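Local coordinates for protein putative methylase (Clostridium difficile, PDB 3LDU) that probably methylates guanine bases of ribosomal RNA, joining an RNA-binding THUMP region to a Rossmann-like methyltransferase domain that here holds GTP, at residues C58-H63 with P178-L183; C13-E18 with K362-M367; E138-Y143 with K232-D237. One frame throughout, in Å; residues are numbered along the deposited sequence.

How the contacts relate
All three contacts fasten the N-terminal half of the chain to the methyltransferase domain. Contacts 1 and 2 share one interface, their centres about 10 Å apart: Phe14 of contact 2 packs on Glu60 and Arg180 of contact 1, its CE1 lying 3.3 Å from Arg180 NE, while Asn365 reaches Leu183. Contact 1 is the one that touches the ligand, through Ile179 and Pro178; in contact 2 the side chain of Phe14 is about 13 Å from GTP. Contact 3, far from the GTP site, ties the THUMP region down separately, its centre about 25 Å from that of contact 1 and about 32 Å from that of contact 2.

Contact 1: residues C58-H63 with P178-L183; sequences CAERVH and PIRETL. With GTP (guanosine-5'-triphosphate), chain B.
Glu60 divides its carboxylate between Arg180 and Thr182, one oxygen to each. OE1 takes the N-H of Arg180 NE at 2.8 Å in a salt bridge, with a weaker second bond from NH2 of the same guanidinium. The two flat groups are turned 59° apart, and NE meets OE1 from above the carboxylate plane instead of lying in it. OE2 accepts the hydroxyl proton of Thr182 OG1 at 2.6 Å, on the syn side. An extended Arg180 chain, its CG opposite the backbone N (chi1 -160°), has the length to carry the guanidinium to Glu60, whereas threonine, in the first turn of the helix, offers a short donor and a methyl, CG2, that rests 3.5 Å from Ala59 O. Cys58 SG packs near Thr182 O at 3.9 Å. Backbone bonds to Pro12 and Leu165 fix the main chain from which the Glu60 side chain springs. One residue before Arg180, Ile179 N donates to GTP O2G at 2.7 Å, so the main chain supplies one bond to the gamma-phosphate; Ser206, Thr208 and Asp264 bind GTP as well. Arg180 is the N-cap residue of helix 181-189, placing this carboxylate-centred network at a helix start beside the nucleotide pocket of a Rossmann-like methyltransferase domain.

Contact 2: residues C13-E18 with K362-M367; sequences CFFGME and KLYNGM
Phe14 and Phe15 pack against Tyr364 and the chain just after it. The Phe14 side chain crosses that of Tyr364 at about a right angle, CD2 lying 3.8 Å from Tyr364 CB, and its CE2 reaches 3.4 Å from Gly366 CA, where a residue without a side chain lets the ring come close. Phe15 and Tyr364 meet rim to rim, CD2 to CE1 at 3.7 Å. Deeper in, the methyl CE of selenomethionine Met17 touches Leu363 CD2 at 3.5 Å; bends at chi2 (-82°) and chi3 (76°) turn this flexible chain to meet the leucine branch. Gly16 CA lies against Lys362 O, and its phi of 99° and this close approach suit a residue without a side chain. Behind this first shell, a type II beta turn from Phe14 to Met17 shapes the loop that carries these side chains, closed by Met17 N to Phe14 O at 3.0 Å. Glu18 OE1 accepts from Gly16 N at 2.8 Å, while its OE2 accepts from Gly38 N. Phe15 O is buried here and has no partner in the model. The turn joins strand 7-12 to helix 18-27 and abuts the edge strand 359-365, with Met17 and Leu363 both resting on helix 181-189 and Leu363 also on strand 368-375.

Contact 3: residues E138-Y143 with K232-D237; sequences EDKEKY and KWRTLD. With FMT (formic acid), chain C.
Glu141 reaches Arg234 through a folded side chain: CG stands between the backbone N and the carbonyl carbon (chi1 80°), and a second bend at chi2 brings the carboxylate round. Arg234 answers with a bend at chi3 that presents NE to both oxygens. The one N-H of NE is shared between them in a bifurcated bond, NE lying 2.9 Å from OE1 and equally far from OE2, on the syn lone pair of each, with the guanidinium and carboxylate planes 74° apart. OE2 carries two further bonds, a nearly straight one from Arg234 N at 3.1 Å, arriving from above the carboxylate plane, and one from Tyr143 OH at 2.8 Å on the anti side. The guanidinium has another anchor in Tyr92 O, which accepts from NH2, while Lys140 CG lies over one face of it.

Beside this polar cluster the Tyr143 ring stacks face to face on the five-membered ring of Trp233, centroids 3.8 Å apart and planes 20° from parallel. Trp233 NE1 donates to Lys142 O at 2.9 Å, fixing the indole's rotation, and Ile158 of strand 153-159 touches both aromatic residues. Thr235 OG1 donates a hydrogen bond to O2 of a formic acid molecule, probably from the crystallisation liquor, at 2.6 Å. Trp233, Arg234 and Thr235 lie in one type I beta turn, so their donors come from neighbouring positions.

Three donors on a single oxygen, next to a positive guanidinium, would be expected to keep Glu141 ionised. Tyrosine suits its place because its hydroxyl binds that oxygen while its ring stacks on the indole, coupling charge pairing to aromatic packing where the THUMP region meets the methyltransferase domain.

Contact 1: residues C58-H63 with P178-L183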
loop_
_atom_site.group_PDB
_atom_site.type_symbol
_atom_site.label_atom_id
_atom_site.label_comp_id
_atom_site.label_asym_id
_atom_site.label_seq_id
_atom_site.Cartn_x
_atom_site.Cartn_y
_atom_site.Cartn_z
ATOM N N CYS A 58 -4.021 -0.667 0.687
ATOM C CA CYS A 58 -3.074 -0.045 1.622
ATOM C C CYS A 58 -2.007 -0.992 2.177
ATOM O O CYS A 58 -1.158 -0.594 2.965
ATOM C CB CYS A 58 -3.838 0.628 2.758
ATOM S SG CYS A 58 -4.858 2.018 2.158
ATOM N N ALA A 59 -2.063 -2.256 1.760
ATOM C CA ALA A 59 -1.065 -3.238 2.169
ATOM C C ALA A 59 0.142 -3.164 1.253
ATOM O O ALA A 59 -0.010 -3.040 0.044
ATOM C CB ALA A 59 -1.666 -4.653 2.107
ATOM N N GLU A 60 1.342 -3.276 1.813
ATOM C CA GLU A 60 2.531 -3.290 0.963
ATOM C C GLU A 60 2.782 -4.691 0.422
ATOM O O GLU A 60 3.462 -4.853 -0.587
ATOM C CB GLU A 60 3.768 -2.813 1.720
ATOM C CG GLU A 60 3.663 -1.394 2.229
ATOM C CD GLU A 60 3.510 -0.377 1.107
ATOM O OE1 GLU A 60 4.190 -0.516 0.066
ATOM O OE2 GLU A 60 2.720 0.576 1.288
ATOM N N ARG A 61 2.239 -5.689 1.117
ATOM C CA ARG A 61 2.262 -7.062 0.633
ATOM C C ARG A 61 1.487 -7.954 1.582
ATOM O O ARG A 61 0.904 -7.480 2.558
ATOM C CB ARG A 61 3.685 -7.581 0.393
ATOM C CG ARG A 61 4.620 -7.426 1.571
ATOM C CD ARG A 61 5.978 -8.042 1.267
ATOM N NE ARG A 61 6.677 -7.361 0.178
ATOM C CZ ARG A 61 6.719 -7.797 -1.076
ATOM N NH1 ARG A 61 7.387 -7.110 -1.998
ATOM N NH2 ARG A 61 6.093 -8.917 -1.408
ATOM N N VAL A 62 1.362 -9.223 1.210
ATOM C CA VAL A 62 0.555 -10.149 1.984
ATOM C C VAL A 62 1.424 -11.356 2.299
ATOM O O VAL A 62 1.873 -12.051 1.385
ATOM C CB VAL A 62 -0.694 -10.602 1.208
ATOM C CG1 VAL A 62 -1.457 -11.684 2.006
ATOM C CG2 VAL A 62 -1.588 -9.402 0.894
ATOM N N HIS A 63 1.698 -11.566 3.584
ATOM C CA HIS A 63 2.520 -12.693 4.039
ATOM C C HIS A 63 1.669 -13.788 4.653
ATOM O O HIS A 63 0.717 -13.524 5.385
ATOM C CB HIS A 63 3.497 -12.227 5.122
ATOM C CG HIS A 63 4.528 -11.251 4.646
ATOM N ND1 HIS A 63 5.776 -11.640 4.227
ATOM C CD2 HIS A 63 4.491 -9.902 4.532
ATOM C CE1 HIS A 63 6.475 -10.574 3.868
ATOM N NE2 HIS A 63 5.714 -9.504 4.054
ATOM N N PRO A 178 6.832 10.292 -7.675
ATOM C CA PRO A 178 5.405 10.039 -7.472
ATOM C C PRO A 178 5.160 9.566 -6.050
ATOM O O PRO A 178 5.995 8.846 -5.500
ATOM C CB PRO A 178 5.107 8.894 -8.458
ATOM C CG PRO A 178 6.341 8.787 -9.340
ATOM C CD PRO A 178 7.465 9.220 -8.456
ATOM N N ILE A 179 4.040 9.974 -5.464
ATOM C CA ILE A 179 3.607 9.432 -4.185
ATOM C C ILE A 179 3.376 7.929 -4.343
ATOM O O ILE A 179 2.997 7.466 -5.410
ATOM C CB ILE A 179 2.318 10.140 -3.708
ATOM C CG1 ILE A 179 1.918 9.685 -2.309
ATOM C CG2 ILE A 179 1.158 9.919 -4.683
ATOM C CD1 ILE A 179 0.797 10.542 -1.731
ATOM N N ARG A 180 3.619 7.165 -3.289
ATOM C CA ARG A 180 3.398 5.718 -3.353
ATOM C C ARG A 180 1.905 5.410 -3.531
ATOM O O ARG A 180 1.065 6.074 -2.915
ATOM C CB ARG A 180 3.911 5.091 -2.055
ATOM C CG ARG A 180 4.193 3.623 -2.147
ATOM C CD ARG A 180 4.878 3.168 -0.868
ATOM N NE ARG A 180 5.400 1.809 -0.967
ATOM C CZ ARG A 180 6.680 1.512 -1.186
ATOM N NH1 ARG A 180 7.582 2.479 -1.333
ATOM N NH2 ARG A 180 7.057 0.240 -1.254
ATOM N N GLU A 181 1.572 4.418 -4.362
ATOM C CA GLU A 181 0.165 4.089 -4.651
ATOM C C GLU A 181 -0.642 3.725 -3.390
ATOM O O GLU A 181 -1.824 4.078 -3.259
ATOM C CB GLU A 181 0.069 2.949 -5.679
ATOM C CG GLU A 181 0.582 3.296 -7.073
ATOM C CD GLU A 181 2.073 3.032 -7.268
ATOM O OE1 GLU A 181 2.858 3.157 -6.297
ATOM O OE2 GLU A 181 2.458 2.699 -8.412
ATOM N N THR A 182 -0.021 2.976 -2.480
ATOM C CA THR A 182 -0.694 2.558 -1.247
ATOM C C THR A 182 -0.990 3.766 -0.351
ATOM O O THR A 182 -2.067 3.873 0.234
ATOM C CB THR A 182 0.167 1.583 -0.454
ATOM O OG1 THR A 182 1.507 2.083 -0.392
ATOM C CG2 THR A 182 0.167 0.210 -1.151
ATOM N N LEU A 183 -0.022 4.668 -0.248
ATOM C CA LEU A 183 -0.224 5.899 0.517
ATOM C C LEU A 183 -1.362 6.716 -0.093
ATOM O O LEU A 183 -2.243 7.199 0.622
ATOM C CB LEU A 183 1.062 6.710 0.560
ATOM C CG LEU A 183 1.002 8.056 1.281
ATOM C CD1 LEU A 183 0.547 7.866 2.707
ATOM C CD2 LEU A 183 2.364 8.726 1.247
HETATM P PG GTP B . 2.028 12.002 -7.915
HETATM O O1G GTP B . 0.565 12.368 -8.052
HETATM O O2G GTP B . 2.124 10.683 -7.198
HETATM O O3G GTP B . 2.677 11.831 -9.269
HETATM O O3B GTP B . 2.765 13.172 -7.070
HETATM P PB GTP B . 3.782 14.186 -7.811
HETATM O O1B GTP B . 5.187 13.699 -7.553
HETATM O O2B GTP B . 3.532 14.221 -9.295
HETATM O O3A GTP B . 3.636 15.667 -7.181
HETATM P PA GTP B . 5.025 16.433 -6.850
HETATM O O1A GTP B . 5.950 16.276 -8.037
HETATM O O2A GTP B . 5.673 15.860 -5.612
HETATM O "O5'" GTP B . 4.713 17.999 -6.689
HETATM C "C5'" GTP B . 3.413 18.399 -6.989
HETATM C "C4'" GTP B . 3.357 18.756 -8.469
HETATM O "O4'" GTP B . 2.901 20.079 -8.515
HETATM C "C3'" GTP B . 4.676 18.745 -9.246
HETATM O "O3'" GTP B . 4.530 17.844 -10.323
HETATM C "C2'" GTP B . 4.860 20.158 -9.794
HETATM O "O2'" GTP B . 5.134 20.184 -11.181
HETATM C "C1'" GTP B . 3.482 20.742 -9.608
HETATM N N9 GTP B . 3.420 22.177 -9.304
HETATM C C8 GTP B . 4.313 23.015 -8.690
HETATM N N7 GTP B . 3.744 24.250 -8.644
HETATM C C5 GTP B . 2.518 24.194 -9.227
HETATM C C6 GTP B . 1.526 25.142 -9.450
HETATM O O6 GTP B . 1.669 26.323 -9.095
HETATM N N1 GTP B . 0.367 24.737 -10.080
HETATM C C2 GTP B . 0.190 23.425 -10.481
HETATM N N2 GTP B . -0.946 23.085 -11.068
HETATM N N3 GTP B . 1.181 22.469 -10.272
HETATM C C4 GTP B . 2.312 22.881 -9.644
#

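Contact 2: residues C13-E18 with K362-M367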
loop_
_atom_site.group_PDB
_atom_site.type_symbol
_atom_site.label_atom_id
_atom_site.label_comp_id
_atom_site.label_asym_id
_atom_site.label_seq_id
_atom_site.Cartn_x
_atom_site.Cartn_y
_atom_site.Cartn_z
ATOM N N CYS A 13 2.390 -2.268 6.390
ATOM C CA CYS A 13 1.942 -1.017 5.797
ATOM C C CYS A 13 2.797 0.083 6.365
ATOM O O CYS A 13 3.471 -0.109 7.371
ATOM C CB CYS A 13 0.482 -0.743 6.155
ATOM S SG CYS A 13 0.162 -0.618 7.960
ATOM N N PHE A 14 2.776 1.244 5.730
ATOM C CA PHE A 14 3.524 2.358 6.291
ATOM C C PHE A 14 2.894 2.823 7.599
ATOM O O PHE A 14 1.694 2.654 7.814
ATOM C CB PHE A 14 3.705 3.473 5.263
ATOM C CG PHE A 14 4.856 3.221 4.328
ATOM C CD1 PHE A 14 4.665 2.560 3.130
ATOM C CD2 PHE A 14 6.141 3.605 4.676
ATOM C CE1 PHE A 14 5.731 2.311 2.283
ATOM C CE2 PHE A 14 7.208 3.361 3.832
ATOM C CZ PHE A 14 7.002 2.714 2.633
ATOM N N PHE A 15 3.719 3.344 8.504
ATOM C CA PHE A 15 3.217 3.842 9.777
ATOM C C PHE A 15 2.184 4.928 9.521
ATOM O O PHE A 15 2.411 5.809 8.704
ATOM C CB PHE A 15 4.358 4.374 10.638
ATOM C CG PHE A 15 5.410 3.345 10.944
ATOM C CD1 PHE A 15 5.053 2.105 11.442
ATOM C CD2 PHE A 15 6.752 3.616 10.731
ATOM C CE1 PHE A 15 6.015 1.149 11.724
ATOM C CE2 PHE A 15 7.720 2.668 11.013
ATOM C CZ PHE A 15 7.350 1.431 11.510
ATOM N N GLY A 16 1.046 4.839 10.200
ATOM C CA GLY A 16 -0.043 5.785 10.013
ATOM C C GLY A 16 -1.120 5.241 9.083
ATOM O O GLY A 16 -2.203 5.809 8.967
HETATM N N MSE A 17 -0.820 4.121 8.437
HETATM C CA MSE A 17 -1.753 3.459 7.520
HETATM C C MSE A 17 -2.539 2.298 8.149
HETATM O O MSE A 17 -3.427 1.730 7.498
HETATM C CB MSE A 17 -1.002 2.940 6.296
HETATM C CG MSE A 17 -0.309 4.017 5.521
HETATM SE SE MSE A 17 -1.589 4.889 4.352
HETATM C CE MSE A 17 -2.612 6.033 5.600
ATOM N N GLU A 18 -2.220 1.965 9.400
ATOM C CA GLU A 18 -2.796 0.788 10.068
ATOM C C GLU A 18 -4.319 0.817 10.173
ATOM O O GLU A 18 -4.977 -0.205 9.977
ATOM C CB GLU A 18 -2.200 0.600 11.468
ATOM C CG GLU A 18 -0.700 0.386 11.488
ATOM C CD GLU A 18 0.095 1.680 11.586
ATOM O OE1 GLU A 18 -0.480 2.780 11.404
ATOM O OE2 GLU A 18 1.311 1.593 11.842
ATOM N N LYS A 362 0.277 12.014 10.989
ATOM C CA LYS A 362 1.651 11.686 10.633
ATOM C C LYS A 362 1.680 10.432 9.763
ATOM O O LYS A 362 1.137 9.392 10.140
ATOM C CB LYS A 362 2.505 11.488 11.889
ATOM C CG LYS A 362 3.934 11.064 11.583
ATOM C CD LYS A 362 4.783 10.937 12.847
ATOM C CE LYS A 362 4.898 12.263 13.584
ATOM N NZ LYS A 362 5.955 12.226 14.638
ATOM N N LEU A 363 2.314 10.545 8.598
ATOM C CA LEU A 363 2.351 9.472 7.605
ATOM C C LEU A 363 3.742 9.373 6.985
ATOM O O LEU A 363 4.635 10.140 7.339
ATOM C CB LEU A 363 1.309 9.710 6.516
ATOM C CG LEU A 363 -0.158 9.722 6.947
ATOM C CD1 LEU A 363 -1.042 10.217 5.814
ATOM C CD2 LEU A 363 -0.572 8.320 7.365
ATOM N N TYR A 364 3.927 8.434 6.060
ATOM C CA TYR A 364 5.256 8.195 5.493
ATOM C C TYR A 364 5.311 7.843 4.005
ATOM O O TYR A 364 4.670 6.891 3.558
ATOM C CB TYR A 364 5.975 7.089 6.275
ATOM C CG TYR A 364 6.590 7.550 7.570
ATOM C CD1 TYR A 364 6.488 6.781 8.720
ATOM C CD2 TYR A 364 7.270 8.757 7.646
ATOM C CE1 TYR A 364 7.052 7.200 9.907
ATOM C CE2 TYR A 364 7.834 9.185 8.828
ATOM C CZ TYR A 364 7.722 8.402 9.955
ATOM O OH TYR A 364 8.284 8.824 11.135
ATOM N N ASN A 365 6.085 8.621 3.248
ATOM C CA ASN A 365 6.669 8.138 1.999
ATOM C C ASN A 365 8.053 7.587 2.350
ATOM O O ASN A 365 9.063 8.039 1.808
ATOM C CB ASN A 365 6.819 9.260 0.960
ATOM C CG ASN A 365 5.577 9.446 0.077
ATOM O OD1 ASN A 365 5.317 8.666 -0.860
ATOM N ND2 ASN A 365 4.830 10.514 0.344
ATOM N N GLY A 366 8.096 6.638 3.283
ATOM C CA GLY A 366 9.346 6.042 3.726
ATOM C C GLY A 366 10.400 7.047 4.161
ATOM O O GLY A 366 10.379 7.539 5.291
HETATM N N MSE A 367 11.323 7.354 3.252
HETATM C CA MSE A 367 12.439 8.258 3.533
HETATM C C MSE A 367 11.980 9.671 3.905
HETATM O O MSE A 367 12.783 10.504 4.334
HETATM C CB MSE A 367 13.384 8.318 2.327
HETATM C CG MSE A 367 14.727 8.975 2.617
HETATM SE SE MSE A 367 15.845 7.909 3.815
HETATM C CE MSE A 367 17.152 9.270 4.296
#

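Contact 3: residues E138-Y143 with K232-D237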
loop_
_atom_site.group_PDB
_atom_site.type_symbol
_atom_site.label_atom_id
_atom_site.label_comp_id
_atom_site.label_asym_id
_atom_site.label_seq_id
_atom_site.Cartn_x
_atom_site.Cartn_y
_atom_site.Cartn_z
ATOM N N GLU A 138 16.136 -27.550 -6.133
ATOM C CA GLU A 138 15.299 -26.359 -6.000
ATOM C C GLU A 138 14.997 -25.805 -7.391
ATOM O O GLU A 138 15.480 -24.732 -7.759
ATOM C CB GLU A 138 16.009 -25.278 -5.170
ATOM C CG GLU A 138 15.898 -25.427 -3.651
ATOM C CD GLU A 138 16.355 -24.168 -2.896
ATOM O OE1 GLU A 138 15.621 -23.145 -2.912
ATOM O OE2 GLU A 138 17.446 -24.206 -2.280
ATOM N N ASP A 139 14.183 -26.520 -8.161
ATOM C CA ASP A 139 13.990 -26.160 -9.564
ATOM C C ASP A 139 12.552 -25.818 -9.963
ATOM O O ASP A 139 12.290 -25.526 -11.127
ATOM C CB ASP A 139 14.535 -27.266 -10.476
ATOM C CG ASP A 139 13.752 -28.562 -10.357
ATOM O OD1 ASP A 139 12.899 -28.658 -9.452
ATOM O OD2 ASP A 139 13.986 -29.486 -11.167
ATOM N N LYS A 140 11.621 -25.853 -9.014
ATOM C CA LYS A 140 10.222 -25.573 -9.332
ATOM C C LYS A 140 9.843 -24.153 -8.903
ATOM O O LYS A 140 10.680 -23.247 -8.935
ATOM C CB LYS A 140 9.289 -26.619 -8.705
ATOM C CG LYS A 140 9.596 -28.066 -9.128
ATOM C CD LYS A 140 9.706 -28.182 -10.644
ATOM C CE LYS A 140 9.983 -29.623 -11.089
ATOM N NZ LYS A 140 8.831 -30.521 -10.796
ATOM N N GLU A 141 8.589 -23.954 -8.503
ATOM C CA GLU A 141 8.122 -22.599 -8.188
ATOM C C GLU A 141 8.641 -22.050 -6.849
ATOM O O GLU A 141 9.077 -22.794 -5.973
ATOM C CB GLU A 141 6.593 -22.491 -8.286
ATOM C CG GLU A 141 5.823 -23.011 -7.088
ATOM C CD GLU A 141 5.696 -24.537 -7.071
ATOM O OE1 GLU A 141 6.403 -25.221 -7.845
ATOM O OE2 GLU A 141 4.876 -25.046 -6.280
ATOM N N LYS A 142 8.582 -20.730 -6.713
ATOM C CA LYS A 142 9.268 -20.009 -5.636
ATOM C C LYS A 142 8.351 -19.656 -4.457
ATOM O O LYS A 142 7.231 -19.166 -4.646
ATOM C CB LYS A 142 9.904 -18.740 -6.230
ATOM C CG LYS A 142 10.768 -17.917 -5.291
ATOM C CD LYS A 142 11.367 -16.719 -6.048
ATOM C CE LYS A 142 11.954 -15.671 -5.101
ATOM N NZ LYS A 142 12.249 -14.362 -5.767
ATOM N N TYR A 143 8.847 -19.932 -3.247
ATOM C CA TYR A 143 8.187 -19.618 -1.973
ATOM C C TYR A 143 9.153 -18.755 -1.166
ATOM O O TYR A 143 9.974 -19.285 -0.413
ATOM C CB TYR A 143 7.899 -20.924 -1.200
ATOM C CG TYR A 143 6.865 -21.800 -1.869
ATOM C CD1 TYR A 143 5.548 -21.826 -1.421
ATOM C CD2 TYR A 143 7.193 -22.581 -2.975
ATOM C CE1 TYR A 143 4.589 -22.633 -2.052
ATOM C CE2 TYR A 143 6.250 -23.371 -3.611
ATOM C CZ TYR A 143 4.948 -23.392 -3.143
ATOM O OH TYR A 143 4.009 -24.176 -3.777
ATOM N N LYS A 232 1.382 -19.267 -8.663
ATOM C CA LYS A 232 2.083 -20.444 -9.187
ATOM C C LYS A 232 2.225 -21.591 -8.174
ATOM O O LYS A 232 2.701 -22.674 -8.525
ATOM C CB LYS A 232 3.466 -20.067 -9.720
ATOM C CG LYS A 232 3.445 -18.973 -10.784
ATOM C CD LYS A 232 4.860 -18.652 -11.247
ATOM C CE LYS A 232 4.873 -17.569 -12.312
ATOM N NZ LYS A 232 4.100 -17.970 -13.522
ATOM N N TRP A 233 1.801 -21.374 -6.934
ATOM C CA TRP A 233 2.005 -22.378 -5.893
ATOM C C TRP A 233 1.159 -23.624 -6.100
ATOM O O TRP A 233 -0.065 -23.550 -6.163
ATOM C CB TRP A 233 1.685 -21.798 -4.518
ATOM C CG TRP A 233 2.665 -20.784 -4.032
ATOM C CD1 TRP A 233 3.804 -20.361 -4.664
ATOM C CD2 TRP A 233 2.608 -20.079 -2.784
ATOM N NE1 TRP A 233 4.446 -19.413 -3.886
ATOM C CE2 TRP A 233 3.732 -19.228 -2.731
ATOM C CE3 TRP A 233 1.710 -20.082 -1.710
ATOM C CZ2 TRP A 233 3.983 -18.386 -1.640
ATOM C CZ3 TRP A 233 1.960 -19.255 -0.634
ATOM C CH2 TRP A 233 3.088 -18.414 -0.607
ATOM N N ARG A 234 1.825 -24.774 -6.168
ATOM C CA ARG A 234 1.128 -26.056 -6.287
ATOM C C ARG A 234 0.324 -26.373 -5.030
ATOM O O ARG A 234 -0.599 -27.189 -5.066
ATOM C CB ARG A 234 2.131 -27.178 -6.554
ATOM C CG ARG A 234 2.705 -27.145 -7.950
ATOM C CD ARG A 234 3.815 -28.176 -8.098
ATOM N NE ARG A 234 5.035 -27.741 -7.428
ATOM C CZ ARG A 234 5.943 -28.558 -6.909
ATOM N NH1 ARG A 234 5.781 -29.882 -6.969
ATOM N NH2 ARG A 234 7.019 -28.053 -6.330
ATOM N N THR A 235 0.683 -25.727 -3.923
ATOM C CA THR A 235 0.059 -25.986 -2.629
ATOM C C THR A 235 -1.287 -25.276 -2.475
ATOM O O THR A 235 -2.003 -25.507 -1.504
ATOM C CB THR A 235 0.985 -25.577 -1.456
ATOM O OG1 THR A 235 1.247 -24.168 -1.511
ATOM C CG2 THR A 235 2.304 -26.332 -1.525
ATOM N N LEU A 236 -1.622 -24.408 -3.425
ATOM C CA LEU A 236 -2.916 -23.736 -3.423
ATOM C C LEU A 236 -3.817 -24.324 -4.496
ATOM O O LEU A 236 -3.337 -24.838 -5.510
ATOM C CB LEU A 236 -2.752 -22.231 -3.663
ATOM C CG LEU A 236 -1.926 -21.465 -2.636
ATOM C CD1 LEU A 236 -1.857 -19.972 -2.965
ATOM C CD2 LEU A 236 -2.486 -21.691 -1.244
ATOM N N ASP A 237 -5.124 -24.251 -4.260
ATOM C CA ASP A 237 -6.119 -24.627 -5.256
ATOM C C ASP A 237 -6.235 -23.494 -6.267
ATOM O O ASP A 237 -6.714 -22.415 -5.932
ATOM C CB ASP A 237 -7.471 -24.864 -4.578
ATOM C CG ASP A 237 -8.586 -25.131 -5.569
ATOM O OD1 ASP A 237 -8.294 -25.348 -6.764
ATOM O OD2 ASP A 237 -9.760 -25.127 -5.148
HETATM C C FMT C . 1.460 -22.742 1.429
HETATM O O1 FMT C . 0.450 -23.264 1.912
HETATM O O2 FMT C . 2.306 -23.335 0.751
#